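Local structure of ZYRO0G01672p (Zygosaccharomyces rouxii, 4U8T) at residues A[116-121]-A[169-173]. The protein probably reads N6-methyladenosine marks in mRNA through its YTH domain, the part of the protein captured here with methylated RNA. Residues are numbered along the deposited sequence; the frame is centred on the assembly and turned at random.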
loop_
_atom_site.group_PDB
_atom_site.type_symbol
_atom_site.label_atom_id
_atom_site.label_comp_id
_atom_site.label_asym_id
_atom_site.label_seq_id
_atom_site.Cartn_x
_atom_site.Cartn_y
_atom_site.Cartn_z
ATOM N N TRP A 116 4.807 6.443 -5.368
ATOM C CA TRP A 116 3.378 6.709 -5.202
ATOM C C TRP A 116 2.619 6.977 -6.515
ATOM O O TRP A 116 3.085 7.672 -7.394
ATOM C CB TRP A 116 3.197 7.849 -4.189
ATOM C CG TRP A 116 3.334 7.352 -2.785
ATOM C CD1 TRP A 116 4.490 7.104 -2.120
ATOM C CD2 TRP A 116 2.280 7.015 -1.887
ATOM N NE1 TRP A 116 4.229 6.643 -0.873
ATOM C CE2 TRP A 116 2.874 6.570 -0.704
ATOM C CE3 TRP A 116 0.892 7.048 -1.967
ATOM C CZ2 TRP A 116 2.130 6.159 0.386
ATOM C CZ3 TRP A 116 0.160 6.644 -0.876
ATOM C CH2 TRP A 116 0.776 6.204 0.276
ATOM N N ILE A 117 1.447 6.362 -6.621
ATOM C CA ILE A 117 0.595 6.372 -7.811
ATOM C C ILE A 117 -0.729 7.094 -7.606
ATOM O O ILE A 117 -1.188 7.858 -8.448
ATOM C CB ILE A 117 0.209 4.953 -8.229
ATOM C CG1 ILE A 117 1.366 4.142 -8.722
ATOM C CG2 ILE A 117 -0.822 4.964 -9.313
ATOM C CD1 ILE A 117 0.851 2.815 -9.097
ATOM N N VAL A 118 -1.372 6.765 -6.496
ATOM C CA VAL A 118 -2.678 7.279 -6.154
ATOM C C VAL A 118 -2.622 7.869 -4.768
ATOM O O VAL A 118 -2.094 7.261 -3.864
ATOM C CB VAL A 118 -3.748 6.187 -6.166
ATOM C CG1 VAL A 118 -5.101 6.784 -5.964
ATOM C CG2 VAL A 118 -3.712 5.435 -7.450
ATOM N N VAL A 119 -3.142 9.069 -4.608
ATOM C CA VAL A 119 -3.362 9.613 -3.290
ATOM C C VAL A 119 -4.806 10.034 -3.237
ATOM O O VAL A 119 -5.179 11.034 -3.815
ATOM C CB VAL A 119 -2.440 10.819 -2.981
ATOM C CG1 VAL A 119 -2.788 11.429 -1.658
ATOM C CG2 VAL A 119 -0.996 10.420 -2.981
ATOM N N ARG A 120 -5.625 9.273 -2.546
ATOM C CA ARG A 120 -7.043 9.554 -2.505
ATOM C C ARG A 120 -7.739 8.703 -1.479
ATOM O O ARG A 120 -7.424 7.550 -1.335
ATOM C CB ARG A 120 -7.687 9.316 -3.860
ATOM C CG ARG A 120 -9.143 8.944 -3.708
ATOM C CD ARG A 120 -9.828 8.526 -4.935
ATOM N NE ARG A 120 -11.241 8.531 -4.651
ATOM C CZ ARG A 120 -12.183 8.454 -5.574
ATOM N NH1 ARG A 120 -13.454 8.477 -5.217
ATOM N NH2 ARG A 120 -11.855 8.373 -6.849
ATOM N N ASP A 121 -8.695 9.282 -0.766
ATOM C CA ASP A 121 -9.485 8.522 0.188
ATOM C C ASP A 121 -10.532 7.668 -0.488
ATOM O O ASP A 121 -11.216 8.120 -1.389
ATOM C CB ASP A 121 -10.164 9.449 1.181
ATOM C CG ASP A 121 -9.208 10.046 2.162
ATOM O OD1 ASP A 121 -8.003 9.872 1.997
ATOM O OD2 ASP A 121 -9.656 10.683 3.120
ATOM N N GLN A 169 -11.489 13.385 -1.371
ATOM C CA GLN A 169 -10.547 13.899 -0.401
ATOM C C GLN A 169 -9.245 13.137 -0.447
ATOM O O GLN A 169 -9.157 12.097 -1.046
ATOM C CB GLN A 169 -11.105 13.817 1.006
ATOM C CG GLN A 169 -12.553 14.123 1.167
ATOM C CD GLN A 169 -13.008 13.834 2.580
ATOM O OE1 GLN A 169 -13.394 12.704 2.895
ATOM N NE2 GLN A 169 -12.961 14.851 3.447
ATOM N N SER A 170 -8.247 13.641 0.248
ATOM C CA SER A 170 -6.930 13.064 0.189
ATOM C C SER A 170 -6.102 13.616 1.335
ATOM O O SER A 170 -6.355 14.697 1.806
ATOM C CB SER A 170 -6.272 13.389 -1.151
ATOM O OG SER A 170 -5.482 14.553 -1.038
ATOM N N PHE A 171 -5.059 12.912 1.728
ATOM C CA PHE A 171 -4.280 13.373 2.838
ATOM C C PHE A 171 -3.344 14.483 2.374
ATOM O O PHE A 171 -2.569 15.006 3.144
ATOM C CB PHE A 171 -3.526 12.223 3.512
ATOM C CG PHE A 171 -2.538 11.516 2.637
ATOM C CD1 PHE A 171 -1.370 12.138 2.228
ATOM C CD2 PHE A 171 -2.716 10.190 2.315
ATOM C CE1 PHE A 171 -0.474 11.488 1.465
ATOM C CE2 PHE A 171 -1.799 9.532 1.555
ATOM C CZ PHE A 171 -0.684 10.173 1.137
ATOM N N LEU A 172 -3.418 14.822 1.099
ATOM C CA LEU A 172 -2.645 15.909 0.536
ATOM C C LEU A 172 -3.455 17.182 0.387
ATOM O O LEU A 172 -3.099 18.045 -0.391
ATOM C CB LEU A 172 -2.075 15.510 -0.814
ATOM C CG LEU A 172 -0.884 14.566 -0.801
ATOM C CD1 LEU A 172 -0.462 14.245 -2.201
ATOM C CD2 LEU A 172 0.246 15.220 -0.056
ATOM N N ASP A 173 -4.548 17.311 1.118
ATOM C CA ASP A 173 -5.389 18.476 0.960
ATOM C C ASP A 173 -4.953 19.605 1.888
ATOM O O ASP A 173 -4.809 20.734 1.452
ATOM C CB ASP A 173 -6.838 18.123 1.214
ATOM C CG ASP A 173 -7.365 17.138 0.228
ATOM O OD1 ASP A 173 -6.679 16.879 -0.767
ATOM O OD2 ASP A 173 -8.491 16.665 0.408
HETATM O O HOH W 1 -5.729 10.109 0.477
HETATM O O HOH W 2 -12.707 10.917 -1.473
#
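Phe171, Val119 and Trp116 form a mainly apolar contact, pinned at one end by a backbone hydrogen bond, with which the loop after helix 151-161, near the C-terminal end of this YTH-domain chain, packs on strand 111-123 of the central sheet; the loop folds into a type I beta turn from Ser170 to Asp173. The branched Val119 suits this place because both methyls are used: CG1, anti to the backbone N, stands over the centre of the Phe171 ring as a CH-pi contact, 3.8 Å from the centroid, and CG2 also lies against Leu172 CD1 and Phe171 CZ. Phe171 in turn directs its edge at the face of the Trp116 six-membered ring in an offset edge-to-face pair, the planes 88° apart. Leu36 and Lys40 of helix 36-45 also touch Phe171, so the aromatic ring bridges strand and helix.

Ser170 shapes the turn: its OG accepts from Leu172 N, 3.0 Å away, making an ST turn, and donates to Asp173 OD1 at 2.6 Å. With alanine in its place the OG goes, and Leu172 N is likely to lose its acceptor and Asp173 OD1 the hydroxyl it grips, leaving the turn less firmly held. An aspartate suits position 121 because its oxygens split the work, OD2 in a salt bridge with Arg82 and OD1 taking a water held by Phe171 N. Asp121 N reaches Gln169 O at 2.9 Å, nearly straight at hydrogen, though tilted 32° from the carbonyl plane.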